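Local atomic coordinates of sensor histidine kinase PdtaS (Mycobacterium tuberculosis, PDB entry 2YKH), a protein that probably autophosphorylates on a histidine when nutrients run short, as the sensor kinase of a two-component system, here represented by its N-terminal GAF and PAS-like sensor part. Residues His232-His237 with Met249-Asp254; Ser173-Arg178 with Thr259-Thr264; Gly182-Asp187 with Ile278-Val283; Ala152-Arg157 with Leu267-Arg272; His204-Thr209 with Asp219-Leu224. All coordinates share one frame; numbering follows the deposited sequence.

Contact 1. Residues His232-His237 with Met249-Asp254; sequences HEVDEH and MRMEVD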
# COMPACT_ATOMS: atom_id res chain seq x y z
N HIS A 232 13.86 -0.64 21.47
CA HIS A 232 14.58 0.49 20.94
C HIS A 232 14.58 0.48 19.41
O HIS A 232 14.44 1.53 18.81
CB HIS A 232 16.00 0.54 21.48
CG HIS A 232 16.78 1.70 20.97
ND1 HIS A 232 16.42 3.01 21.23
CD2 HIS A 232 17.88 1.76 20.18
CE1 HIS A 232 17.27 3.82 20.64
NE2 HIS A 232 18.17 3.09 20.00
N GLU A 233 14.74 -0.70 18.80
CA GLU A 233 14.67 -0.83 17.35
C GLU A 233 13.42 -0.16 16.81
O GLU A 233 13.51 0.59 15.85
CB GLU A 233 14.77 -2.29 16.92
CG GLU A 233 16.07 -2.57 16.20
CD GLU A 233 16.57 -3.98 16.33
OE1 GLU A 233 15.76 -4.91 16.59
OE2 GLU A 233 17.80 -4.16 16.14
N VAL A 234 12.28 -0.40 17.45
CA VAL A 234 11.00 0.18 17.07
C VAL A 234 11.02 1.67 17.30
O VAL A 234 10.64 2.43 16.42
CB VAL A 234 9.81 -0.47 17.83
CG1 VAL A 234 8.47 0.08 17.34
CG2 VAL A 234 9.82 -1.98 17.67
N ASP A 235 11.46 2.09 18.48
CA ASP A 235 11.66 3.51 18.80
C ASP A 235 12.53 4.19 17.74
O ASP A 235 12.10 5.15 17.11
CB ASP A 235 12.30 3.66 20.19
CG ASP A 235 12.17 5.08 20.77
OD1 ASP A 235 12.08 6.06 20.00
OD2 ASP A 235 12.17 5.23 22.01
N GLU A 236 13.75 3.67 17.54
CA GLU A 236 14.63 4.13 16.49
C GLU A 236 13.83 4.35 15.21
O GLU A 236 13.83 5.45 14.67
CB GLU A 236 15.75 3.11 16.25
CG GLU A 236 16.94 3.58 15.40
CD GLU A 236 18.04 4.28 16.23
OE1 GLU A 236 17.75 5.34 16.84
OE2 GLU A 236 19.19 3.76 16.26
N HIS A 237 13.11 3.32 14.75
CA HIS A 237 12.51 3.32 13.40
C HIS A 237 11.39 4.33 13.22
O HIS A 237 11.27 4.94 12.17
CB HIS A 237 12.02 1.94 13.01
CG HIS A 237 11.13 1.95 11.81
ND1 HIS A 237 11.62 2.01 10.53
CD2 HIS A 237 9.78 1.93 11.70
CE1 HIS A 237 10.61 2.01 9.67
NE2 HIS A 237 9.49 1.97 10.36
N MET A 249 9.68 -0.54 7.01
CA MET A 249 10.26 -1.76 7.53
C MET A 249 9.20 -2.72 8.06
O MET A 249 8.08 -2.32 8.36
CB MET A 249 11.30 -1.46 8.61
CG MET A 249 12.55 -0.78 8.07
SD MET A 249 13.74 -0.22 9.30
CE MET A 249 14.55 -1.76 9.73
N ARG A 250 9.59 -3.99 8.14
CA ARG A 250 8.78 -5.04 8.73
C ARG A 250 9.59 -5.63 9.88
O ARG A 250 10.76 -5.95 9.72
CB ARG A 250 8.47 -6.14 7.71
CG ARG A 250 8.02 -5.62 6.34
CD ARG A 250 7.80 -6.75 5.30
NE ARG A 250 7.79 -6.22 3.94
CZ ARG A 250 6.70 -5.76 3.31
NH1 ARG A 250 5.54 -5.78 3.95
NH2 ARG A 250 6.76 -5.28 2.06
N MET A 251 8.96 -5.74 11.04
CA MET A 251 9.60 -6.38 12.19
C MET A 251 8.59 -7.20 12.98
O MET A 251 7.46 -6.79 13.15
CB MET A 251 10.34 -5.36 13.10
CG MET A 251 9.59 -4.05 13.43
SD MET A 251 10.19 -2.47 12.71
CE MET A 251 11.49 -2.02 13.88
N GLU A 252 8.99 -8.39 13.42
CA GLU A 252 8.18 -9.22 14.29
C GLU A 252 8.63 -9.00 15.76
O GLU A 252 9.75 -9.32 16.12
CB GLU A 252 8.30 -10.68 13.86
CG GLU A 252 7.47 -11.69 14.66
CD GLU A 252 7.60 -13.12 14.13
OE1 GLU A 252 7.06 -13.43 13.05
OE2 GLU A 252 8.25 -13.94 14.80
N VAL A 253 7.77 -8.44 16.59
CA VAL A 253 8.08 -8.25 18.02
C VAL A 253 7.24 -9.11 18.97
O VAL A 253 6.15 -9.53 18.63
CB VAL A 253 7.97 -6.76 18.46
CG1 VAL A 253 9.23 -6.02 18.14
CG2 VAL A 253 6.78 -6.08 17.83
N ASP A 254 7.78 -9.37 20.15
CA ASP A 254 7.06 -10.00 21.22
C ASP A 254 6.70 -8.89 22.21
O ASP A 254 7.53 -8.04 22.52
CB ASP A 254 7.91 -11.03 21.94
CG ASP A 254 8.13 -12.31 21.14
OD1 ASP A 254 7.45 -12.59 20.14
OD2 ASP A 254 9.01 -13.09 21.55
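Two torsions set up this contact: His237 carries its ring anti to the backbone N (chi1 167°), pointing it at strand 250-255, and Met251 places CG between its own N and carbonyl carbon (chi1 45°), then bends twice to bring its methyl against helix 228-241. The pairing is the helix-on-sheet packing of the PAS-like domain, with helix and edge strand running roughly antiparallel, at 145° between the short segments. The Met251 CE methyl carries most of the approach to the helix: it lies 3.9 Å from Val234 CA and 4.1 Å from His237 CB, so it packs against the helix backbone as much as against side chains. Val234, about one turn before His237, also meets Val253 CG1 through its CG2, at 4.1 Å. The imidazole takes part in two Met-aromatic contacts, both oblique, with Met251 SD 4.8 Å from its centroid and Met249 SD 4.2 Å away. The ring's NE2 is hydrogen-bonded to Thr264 OG1 on strand 258-269, which limits the ring's rotation; that hydroxyl oxygen also bonds the backbone N of Met249. Alongside the ring, the Met249 side chain runs counter to it, its CB 3.7 Å from His237 CE1.

Contact 2. Residues Ser173-Arg178 with Thr259-Thr264; sequences SRSSPR and TVLLRT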
# COMPACT_ATOMS: atom_id res chain seq x y z
N SER A 173 8.07 -9.27 1.63
CA SER A 173 7.55 -10.43 2.43
C SER A 173 6.23 -11.07 2.01
O SER A 173 5.27 -10.40 1.63
CB SER A 173 7.47 -10.15 3.95
OG SER A 173 6.91 -11.26 4.65
N ARG A 174 6.20 -12.39 2.14
CA ARG A 174 5.09 -13.24 1.78
C ARG A 174 4.04 -13.26 2.88
O ARG A 174 2.86 -13.44 2.62
CB ARG A 174 5.61 -14.66 1.56
CG ARG A 174 4.77 -15.57 0.72
CD ARG A 174 5.39 -16.95 0.69
NE ARG A 174 5.95 -17.33 -0.61
CZ ARG A 174 7.18 -17.05 -1.04
NH1 ARG A 174 8.03 -16.35 -0.29
NH2 ARG A 174 7.57 -17.47 -2.25
N SER A 175 4.48 -13.10 4.12
CA SER A 175 3.57 -13.25 5.25
C SER A 175 3.03 -11.92 5.79
O SER A 175 2.15 -11.92 6.65
CB SER A 175 4.25 -14.05 6.37
OG SER A 175 5.17 -13.26 7.10
N SER A 176 3.57 -10.81 5.26
CA SER A 176 3.25 -9.43 5.66
C SER A 176 1.75 -9.14 5.93
O SER A 176 0.89 -9.65 5.22
CB SER A 176 3.80 -8.49 4.59
OG SER A 176 3.48 -7.14 4.89
N PRO A 177 1.43 -8.28 6.92
CA PRO A 177 0.06 -8.10 7.33
C PRO A 177 -0.81 -7.50 6.24
O PRO A 177 -0.37 -6.62 5.51
CB PRO A 177 0.16 -7.10 8.48
CG PRO A 177 1.55 -6.98 8.79
CD PRO A 177 2.29 -7.28 7.57
N ARG A 178 -2.04 -7.99 6.13
CA ARG A 178 -3.01 -7.39 5.23
C ARG A 178 -3.62 -6.21 5.97
O ARG A 178 -3.70 -6.22 7.20
CB ARG A 178 -4.09 -8.42 4.85
CG ARG A 178 -3.60 -9.77 4.30
CD ARG A 178 -2.66 -9.62 3.09
NE ARG A 178 -2.26 -10.92 2.58
CZ ARG A 178 -2.90 -11.55 1.60
NH1 ARG A 178 -3.97 -10.99 1.06
NH2 ARG A 178 -2.50 -12.74 1.18
N THR A 259 2.62 -11.88 20.06
CA THR A 259 3.63 -11.61 19.03
C THR A 259 2.96 -10.94 17.84
O THR A 259 2.14 -11.55 17.18
CB THR A 259 4.30 -12.89 18.54
OG1 THR A 259 4.94 -13.56 19.63
CG2 THR A 259 5.33 -12.57 17.49
N VAL A 260 3.30 -9.69 17.58
CA VAL A 260 2.72 -8.95 16.49
C VAL A 260 3.73 -8.77 15.36
O VAL A 260 4.92 -8.70 15.58
CB VAL A 260 2.16 -7.59 16.96
CG1 VAL A 260 1.18 -7.79 18.07
CG2 VAL A 260 3.27 -6.63 17.39
N LEU A 261 3.23 -8.71 14.13
CA LEU A 261 4.03 -8.41 12.97
C LEU A 261 3.69 -6.98 12.59
O LEU A 261 2.53 -6.64 12.47
CB LEU A 261 3.62 -9.32 11.83
CG LEU A 261 4.64 -9.85 10.83
CD1 LEU A 261 3.89 -10.50 9.68
CD2 LEU A 261 5.51 -8.75 10.31
N LEU A 262 4.70 -6.13 12.44
CA LEU A 262 4.47 -4.71 12.21
C LEU A 262 5.03 -4.35 10.86
O LEU A 262 6.04 -4.94 10.42
CB LEU A 262 5.20 -3.88 13.24
CG LEU A 262 4.61 -3.88 14.63
CD1 LEU A 262 5.63 -3.32 15.55
CD2 LEU A 262 3.38 -3.04 14.65
N ARG A 263 4.38 -3.41 10.18
CA ARG A 263 4.81 -3.03 8.85
C ARG A 263 4.52 -1.57 8.63
O ARG A 263 3.39 -1.13 8.73
CB ARG A 263 4.16 -3.90 7.78
CG ARG A 263 4.89 -3.88 6.47
CD ARG A 263 4.19 -3.03 5.47
NE ARG A 263 5.07 -2.45 4.46
CZ ARG A 263 4.96 -2.68 3.16
NH1 ARG A 263 4.02 -3.51 2.70
NH2 ARG A 263 5.78 -2.08 2.30
N THR A 264 5.57 -0.82 8.33
CA THR A 264 5.43 0.61 8.20
C THR A 264 5.49 1.04 6.74
O THR A 264 6.12 0.39 5.91
CB THR A 264 6.49 1.34 9.04
OG1 THR A 264 7.79 0.85 8.68
CG2 THR A 264 6.26 1.06 10.53
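This is loop-on-sheet packing without a hydrogen bond across it: the linker that follows helix 143-161 lies against strand 258-269 of the PAS-like sheet, and Pro177 meets the side chains of Leu261 and Arg263. The evidence is in the pyrrolidine ring. Its CD atom sits 3.9 Å from Arg263 CB and 4.2 Å from Leu261 CD1, while Pro177 CG comes within 3.8 Å of the Leu261 carbonyl oxygen; the ring therefore straddles two strand residues whose side chains leave the same face. Leu261 crosses the proline at about a right angle and reaches on with CD1 to the backbone of the loop, 3.8 Å from Ser175 O. Next to the proline, Ser176, with OG anti to its backbone N (chi1 178°), lays the hydroxyl 3.9 Å from Arg263 CG, touching the aliphatic part of that arginine. The charged end of Arg263 is held elsewhere, by a salt bridge from NH2 to Glu30. Upstream, Ser173, which is poorly ordered, fits an ST turn, its OG accepting from Ser175 N. Strand 258-269 runs here between strands 250-255 and 272-282, and Pro177 also touches Arg281 on the latter.

Contact 3. Residues Gly182-Asp187 with Ile278-Val283; sequences GFIRLD and ILIRDV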
# COMPACT_ATOMS: atom_id res chain seq x y z
N GLY A 182 -4.76 -5.19 10.80
CA GLY A 182 -4.73 -4.05 11.71
C GLY A 182 -4.17 -2.83 11.03
O GLY A 182 -3.12 -2.90 10.38
N PHE A 183 -4.85 -1.71 11.17
CA PHE A 183 -4.46 -0.49 10.47
C PHE A 183 -4.38 0.70 11.42
O PHE A 183 -5.29 0.91 12.24
CB PHE A 183 -5.41 -0.20 9.32
CG PHE A 183 -5.00 0.96 8.48
CD1 PHE A 183 -4.17 0.78 7.39
CD2 PHE A 183 -5.44 2.26 8.79
CE1 PHE A 183 -3.77 1.85 6.62
CE2 PHE A 183 -5.05 3.34 8.03
CZ PHE A 183 -4.21 3.14 6.95
N ILE A 184 -3.29 1.46 11.30
CA ILE A 184 -3.02 2.61 12.16
C ILE A 184 -2.49 3.78 11.34
O ILE A 184 -1.55 3.64 10.58
CB ILE A 184 -1.96 2.28 13.23
CG1 ILE A 184 -2.34 1.04 14.03
CG2 ILE A 184 -1.75 3.44 14.16
CD1 ILE A 184 -1.37 0.73 15.14
N ARG A 185 -3.08 4.95 11.50
CA ARG A 185 -2.68 6.11 10.74
C ARG A 185 -1.92 7.02 11.66
O ARG A 185 -2.45 7.48 12.66
CB ARG A 185 -3.92 6.81 10.16
CG ARG A 185 -3.66 8.06 9.30
CD ARG A 185 -2.85 7.74 8.05
NE ARG A 185 -1.71 8.64 7.99
CZ ARG A 185 -1.55 9.61 7.10
NH1 ARG A 185 -2.44 9.82 6.14
NH2 ARG A 185 -0.46 10.36 7.16
N LEU A 186 -0.65 7.25 11.33
CA LEU A 186 0.23 8.13 12.10
C LEU A 186 0.25 9.54 11.54
O LEU A 186 0.34 9.71 10.31
CB LEU A 186 1.64 7.57 12.08
CG LEU A 186 2.17 6.96 13.38
CD1 LEU A 186 3.70 6.97 13.41
CD2 LEU A 186 1.61 7.72 14.59
N ASP A 187 0.15 10.54 12.41
CA ASP A 187 0.27 11.94 11.99
C ASP A 187 1.76 12.33 12.02
O ASP A 187 2.57 11.57 12.56
CB ASP A 187 -0.63 12.86 12.82
CG ASP A 187 -0.04 13.22 14.20
OD1 ASP A 187 0.89 12.54 14.68
OD2 ASP A 187 -0.53 14.21 14.82
N ILE A 278 0.89 2.24 9.59
CA ILE A 278 1.42 1.02 10.19
C ILE A 278 0.35 -0.07 10.13
O ILE A 278 -0.77 0.10 10.65
CB ILE A 278 1.83 1.18 11.69
CG1 ILE A 278 3.02 2.12 11.86
CG2 ILE A 278 2.16 -0.17 12.31
CD1 ILE A 278 2.63 3.54 12.09
N LEU A 279 0.70 -1.20 9.52
CA LEU A 279 -0.14 -2.39 9.54
C LEU A 279 0.37 -3.33 10.63
O LEU A 279 1.57 -3.43 10.85
CB LEU A 279 -0.12 -3.08 8.18
CG LEU A 279 -0.18 -2.24 6.89
CD1 LEU A 279 0.03 -3.13 5.70
CD2 LEU A 279 -1.46 -1.44 6.74
N ILE A 280 -0.54 -4.00 11.34
CA ILE A 280 -0.16 -4.89 12.41
C ILE A 280 -1.00 -6.15 12.36
O ILE A 280 -2.17 -6.11 12.02
CB ILE A 280 -0.26 -4.21 13.80
CG1 ILE A 280 0.05 -5.19 14.93
CG2 ILE A 280 -1.62 -3.57 13.99
CD1 ILE A 280 0.25 -4.52 16.31
N ARG A 281 -0.37 -7.28 12.67
CA ARG A 281 -1.06 -8.57 12.68
C ARG A 281 -0.71 -9.36 13.92
O ARG A 281 0.44 -9.63 14.17
CB ARG A 281 -0.66 -9.39 11.46
CG ARG A 281 -1.55 -10.58 11.25
CD ARG A 281 -1.00 -11.44 10.17
NE ARG A 281 -1.66 -12.74 10.11
CZ ARG A 281 -1.19 -13.75 9.39
NH1 ARG A 281 -0.06 -13.60 8.69
NH2 ARG A 281 -1.83 -14.91 9.38
N ASP A 282 -1.72 -9.73 14.70
CA ASP A 282 -1.45 -10.57 15.86
C ASP A 282 -1.17 -11.97 15.38
O ASP A 282 -2.10 -12.69 15.00
CB ASP A 282 -2.59 -10.56 16.86
CG ASP A 282 -2.27 -11.39 18.07
OD1 ASP A 282 -1.22 -12.04 18.04
OD2 ASP A 282 -3.05 -11.42 19.03
N VAL A 283 0.10 -12.34 15.37
CA VAL A 283 0.48 -13.68 14.93
C VAL A 283 0.82 -14.60 16.09
O VAL A 283 1.54 -15.57 15.91
CB VAL A 283 1.60 -13.68 13.88
CG1 VAL A 283 1.08 -13.08 12.59
CG2 VAL A 283 2.80 -12.91 14.38
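Ile184 and Ile278 form a hydrogen-bonded antiparallel pair, joined by Ile184 N to Ile278 O at 2.9 Å and Ile278 N to Ile184 O at 3.0 Å. The second is the straighter at its hydrogen (169° against 132°), and its donor lies in the carbonyl plane. Beyond this pair the register continues through a third bond, Ile280 N to Gly182 O at 3.0 Å, whose donor stands above the carbonyl plane; the same oxygen receives a CA-H...O contact from Leu279 CA.

The side chains divide between two faces. On one, the non-hydrogen-bonded partners Phe183 and Leu279 meet obliquely; with CG anti to the backbone N (chi1 -175°), the phenylalanine ring is set where its CD1 meets Leu279 CD2 at 3.6 Å. On the other, Ile184 CB lies 4.2 Å from Ile278 CB. Ile278 also extends CD1 along the strand to Leu186 CG at 3.7 Å. Gly182 presents its bare CA 3.9 Å from Ile280 CG2, so the methyl packs directly on the backbone.

A second layer packs around these groups. Ala199 and Tyr203 of helix 197-205 touch Ile184, and Ala202 touches Ile280, covering the isoleucine face; Pro177 from the linker touches Leu279 on the reverse. The Phe183 N atom is hydrogen-bonded to Ser196. Within the antiparallel sheet of the PAS-like domain, strand 183-186 thus takes its place between strand 192-195 and strand 272-282, which in turn pairs with strand 258-269.

Contact 4. Residues Ala152-Arg157 with Leu267-Arg272; sequences ATDLLR and LVVAGR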
# COMPACT_ATOMS: atom_id res chain seq x y z
N ALA A 152 -5.28 5.15 0.70
CA ALA A 152 -5.19 4.81 -0.72
C ALA A 152 -4.88 6.02 -1.63
O ALA A 152 -4.06 5.93 -2.55
CB ALA A 152 -6.45 4.13 -1.19
N THR A 153 -5.53 7.14 -1.36
CA THR A 153 -5.28 8.37 -2.09
C THR A 153 -3.83 8.80 -1.88
O THR A 153 -3.13 9.16 -2.83
CB THR A 153 -6.25 9.49 -1.65
OG1 THR A 153 -7.60 9.07 -1.89
CG2 THR A 153 -5.97 10.79 -2.41
N ASP A 154 -3.39 8.75 -0.64
CA ASP A 154 -2.00 9.01 -0.32
C ASP A 154 -1.04 8.07 -1.08
O ASP A 154 -0.03 8.52 -1.58
CB ASP A 154 -1.78 8.90 1.20
CG ASP A 154 -2.25 10.15 1.96
OD1 ASP A 154 -2.61 11.18 1.35
OD2 ASP A 154 -2.24 10.10 3.21
N LEU A 155 -1.35 6.78 -1.18
CA LEU A 155 -0.47 5.87 -1.91
C LEU A 155 -0.52 6.12 -3.41
O LEU A 155 0.50 6.08 -4.09
CB LEU A 155 -0.77 4.41 -1.57
CG LEU A 155 -0.45 3.92 -0.15
CD1 LEU A 155 -1.05 2.58 -0.01
CD2 LEU A 155 1.05 3.90 0.12
N LEU A 156 -1.70 6.43 -3.90
CA LEU A 156 -1.84 6.75 -5.30
C LEU A 156 -1.00 7.95 -5.69
O LEU A 156 -0.42 7.98 -6.76
CB LEU A 156 -3.31 6.99 -5.65
CG LEU A 156 -4.10 5.71 -5.94
CD1 LEU A 156 -5.59 5.97 -5.84
CD2 LEU A 156 -3.73 5.12 -7.30
N ARG A 157 -0.92 8.92 -4.81
CA ARG A 157 -0.14 10.11 -5.06
C ARG A 157 1.33 9.74 -5.11
O ARG A 157 2.06 10.22 -5.97
CB ARG A 157 -0.37 11.13 -3.95
CG ARG A 157 -0.27 12.58 -4.36
CD ARG A 157 -1.69 13.10 -4.67
NE ARG A 157 -1.97 14.42 -4.08
CZ ARG A 157 -1.31 15.54 -4.38
NH1 ARG A 157 -0.30 15.53 -5.25
NH2 ARG A 157 -1.65 16.68 -3.79
N LEU A 267 4.60 8.16 4.62
CA LEU A 267 3.70 8.86 3.74
C LEU A 267 4.23 10.25 3.39
O LEU A 267 4.51 11.07 4.25
CB LEU A 267 2.28 8.87 4.30
CG LEU A 267 1.63 7.48 4.37
CD1 LEU A 267 0.32 7.55 5.10
CD2 LEU A 267 1.45 6.86 2.99
N VAL A 268 4.37 10.48 2.09
CA VAL A 268 5.02 11.67 1.57
C VAL A 268 4.19 12.18 0.40
O VAL A 268 4.01 11.49 -0.61
CB VAL A 268 6.49 11.35 1.11
CG1 VAL A 268 7.14 12.55 0.45
CG2 VAL A 268 7.35 10.88 2.29
N VAL A 269 3.68 13.39 0.55
CA VAL A 269 2.93 14.06 -0.51
C VAL A 269 3.73 15.29 -0.96
O VAL A 269 3.95 16.22 -0.18
CB VAL A 269 1.47 14.40 -0.04
CG1 VAL A 269 0.86 15.54 -0.83
CG2 VAL A 269 0.56 13.14 -0.13
N ALA A 270 4.18 15.26 -2.22
CA ALA A 270 4.90 16.38 -2.85
C ALA A 270 5.98 17.02 -1.97
O ALA A 270 5.92 18.19 -1.64
CB ALA A 270 3.90 17.45 -3.34
N GLY A 271 6.99 16.24 -1.59
CA GLY A 271 8.07 16.76 -0.76
C GLY A 271 7.92 16.54 0.74
O GLY A 271 8.88 16.19 1.41
N ARG A 272 6.72 16.74 1.28
CA ARG A 272 6.58 16.72 2.74
C ARG A 272 5.96 15.48 3.35
O ARG A 272 4.99 14.89 2.82
CB ARG A 272 5.86 17.98 3.26
CG ARG A 272 4.45 18.17 2.80
CD ARG A 272 3.73 19.15 3.68
NE ARG A 272 2.29 18.89 3.71
CZ ARG A 272 1.63 18.53 4.81
NH1 ARG A 272 2.27 18.42 5.97
NH2 ARG A 272 0.32 18.29 4.75
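Val269 slides its CG1 methyl over one face of the Arg157 guanidinium, 4.0 Å above the plane and displaced toward the rim of the group. The nearest atom of the arginine is NH2, at 4.0 Å from that methyl. Bends at chi2 and chi3 (95° and 135°) turn the Arg157 chain from the helix toward the valine, making this an apolar contact with a flat cationic surface. The other methyl of the same valine faces a charge of opposite sign: Val269 CG2 lies 4.0 Å from Asp154 OD1, with the two side chains crossing at about a right angle. One branch of Leu267 comes up to the same carboxylate, CD1 standing 4.1 Å from Asp154 OD2.

The contact probably brings together the two sensor modules. Helix 143-161 has its first part in the predicted GAF region, while strand 258-269 belongs to the PAS-like sheet and here runs into the turn that joins it to strand 272-282, a beta hairpin. The short helix and strand segments make an angle of 64°, with their axes 8.1 Å apart at closest approach.

The polar partner of Asp154 lies outside the two segments: OD2 makes a salt bridge to Arg185 NH1 on strand 183-186. Such a partner would be expected to favour the ionised carboxylate beside the methyls of Leu267 and Val269. Deeper in, Leu155 CD2 meets Leu267 CD2 at 4.1 Å, the two leucines crossing at a slant. Leu37 of helix 32-38 also packs against Leu155, while Val274 on the next PAS-like strand touches both Leu267 and Val269.

Contact 5. Residues His204-Thr209 with Asp219-Leu224; sequences HRMGLT and DATRPL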
# COMPACT_ATOMS: atom_id res chain seq x y z
N HIS A 204 -4.15 -4.37 22.55
CA HIS A 204 -4.68 -4.89 23.81
C HIS A 204 -3.97 -6.19 24.23
O HIS A 204 -3.66 -6.34 25.41
CB HIS A 204 -6.20 -5.07 23.74
CG HIS A 204 -6.98 -3.79 23.86
ND1 HIS A 204 -8.27 -3.66 23.38
CD2 HIS A 204 -6.65 -2.59 24.40
CE1 HIS A 204 -8.70 -2.44 23.62
NE2 HIS A 204 -7.74 -1.77 24.24
N ARG A 205 -3.69 -7.09 23.28
CA ARG A 205 -2.96 -8.33 23.57
C ARG A 205 -1.51 -8.07 23.96
O ARG A 205 -0.89 -8.91 24.64
CB ARG A 205 -2.94 -9.29 22.37
CG ARG A 205 -4.28 -9.77 21.84
CD ARG A 205 -5.18 -10.47 22.86
NE ARG A 205 -6.51 -9.95 22.61
CZ ARG A 205 -7.11 -9.03 23.34
NH1 ARG A 205 -6.54 -8.56 24.43
NH2 ARG A 205 -8.30 -8.59 22.98
N MET A 206 -0.97 -6.94 23.52
CA MET A 206 0.41 -6.57 23.85
C MET A 206 0.55 -6.02 25.27
O MET A 206 1.66 -5.82 25.77
CB MET A 206 0.94 -5.56 22.85
CG MET A 206 1.14 -6.13 21.44
SD MET A 206 1.37 -4.81 20.26
CE MET A 206 3.03 -4.25 20.64
N GLY A 207 -0.59 -5.77 25.92
CA GLY A 207 -0.62 -5.30 27.28
C GLY A 207 -1.08 -3.87 27.41
O GLY A 207 -1.13 -3.35 28.54
N LEU A 208 -1.40 -3.24 26.28
CA LEU A 208 -2.00 -1.92 26.29
C LEU A 208 -3.38 -1.94 26.92
O LEU A 208 -4.24 -2.71 26.54
CB LEU A 208 -2.09 -1.31 24.89
CG LEU A 208 -2.49 0.18 24.84
CD1 LEU A 208 -1.38 1.13 25.35
CD2 LEU A 208 -2.96 0.57 23.45
N THR A 209 -3.57 -1.05 27.88
CA THR A 209 -4.78 -0.97 28.69
C THR A 209 -5.66 0.23 28.36
O THR A 209 -6.85 0.22 28.66
CB THR A 209 -4.40 -0.86 30.17
OG1 THR A 209 -3.35 0.11 30.30
CG2 THR A 209 -3.91 -2.19 30.68
N ASP A 219 5.31 6.32 22.71
CA ASP A 219 5.02 6.29 24.16
C ASP A 219 4.13 5.12 24.57
O ASP A 219 4.30 4.57 25.66
CB ASP A 219 4.39 7.60 24.64
CG ASP A 219 5.38 8.76 24.67
OD1 ASP A 219 6.53 8.60 24.20
OD2 ASP A 219 5.00 9.86 25.14
N ALA A 220 3.20 4.76 23.69
CA ALA A 220 2.29 3.63 23.90
C ALA A 220 2.96 2.30 23.64
O ALA A 220 2.69 1.35 24.36
CB ALA A 220 1.06 3.76 23.05
N THR A 221 3.82 2.24 22.64
CA THR A 221 4.37 0.97 22.15
C THR A 221 5.63 0.48 22.87
O THR A 221 5.75 -0.71 23.15
CB THR A 221 4.63 1.05 20.64
OG1 THR A 221 3.48 1.57 20.00
CG2 THR A 221 4.90 -0.33 20.04
N ARG A 222 6.55 1.39 23.15
CA ARG A 222 7.82 1.00 23.79
C ARG A 222 7.65 0.14 25.07
O ARG A 222 8.08 -1.02 25.07
CB ARG A 222 8.73 2.20 24.03
CG ARG A 222 10.20 1.86 24.01
CD ARG A 222 11.02 2.79 24.88
NE ARG A 222 12.36 2.25 25.05
CZ ARG A 222 13.45 2.71 24.42
NH1 ARG A 222 13.36 3.74 23.58
NH2 ARG A 222 14.63 2.13 24.64
N PRO A 223 6.99 0.67 26.12
CA PRO A 223 6.87 -0.07 27.38
C PRO A 223 6.40 -1.51 27.19
O PRO A 223 6.67 -2.36 28.03
CB PRO A 223 5.79 0.70 28.13
CG PRO A 223 5.82 2.04 27.58
CD PRO A 223 6.22 1.92 26.16
N LEU A 224 5.72 -1.76 26.07
CA LEU A 224 5.07 -3.05 25.87
C LEU A 224 5.99 -4.07 25.24
O LEU A 224 5.81 -5.27 25.46
CB LEU A 224 3.81 -2.90 25.01
CG LEU A 224 2.78 -1.82 25.39
CD1 LEU A 224 1.72 -1.78 24.32
CD2 LEU A 224 2.16 -2.11 26.74
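After helix 197-205, Gly207 takes a positive phi (110°) in a Schellman motif, and the Met206 and Leu224 CA atoms lie 6.2 Å apart. Leu224 packs against this turn. Its CB sits 3.7 Å from the Met206 carbonyl oxygen, and its two methyls part to touch different pieces of the turn: CD2 lies against the backbone, 3.7 Å from Gly207 C, whereas CD1 reaches Leu208 CB at 3.9 Å and Met206 CB at 4.1 Å. With no side chain at Gly207, the CD2 methyl can rest directly on the main chain. This is apolar packing between a helix C-terminus and residues 219-224, which run from helix 217-221 into the following residues, both in the part of the PAS-like domain that links the strands 192-195 and 250-255. Leu208 swings its CG anti to the backbone N (chi1 -170°) and sends CD1 toward Ala220, whose CB it approaches at 4.3 Å. On the sheet side, Met206 also touches Val260 and Ile280, and Tyr203 of helix 197-205 touches both Leu208 and Leu224. The Thr221 OG1 hydroxyl is hydrogen-bonded to Leu217 O and to Tyr203 OH, while its CG2 methyl lies 4.4 Å from Met206 CE.

Contacts 1, 2 and 3 describe neighbouring parts of one PAS-like sheet. Contacts 2 and 3 are centred about 9 Å apart and are joined by the backbone bond from Leu279 N to Arg263 O (2.8 Å); contacts 1 and 2, about 12 Å apart between centres, are linked by a probable hydrogen bond between Asp254 OD1 and Thr259 OG1 (2.7 Å). Contact 5 ties into contact 1 through the Arg222 NH1 to Asp235 OD2 salt bridge (2.5 Å) and rests on contact 2 where Met206 SD meets Val260 CG1. Contact 4 lies about 29 Å from contact 5 and about 18 Å from contact 3, between centres. The predicted phosphohistidine, His305, lies in the unmodelled C-terminal end, so no distance to it can be given.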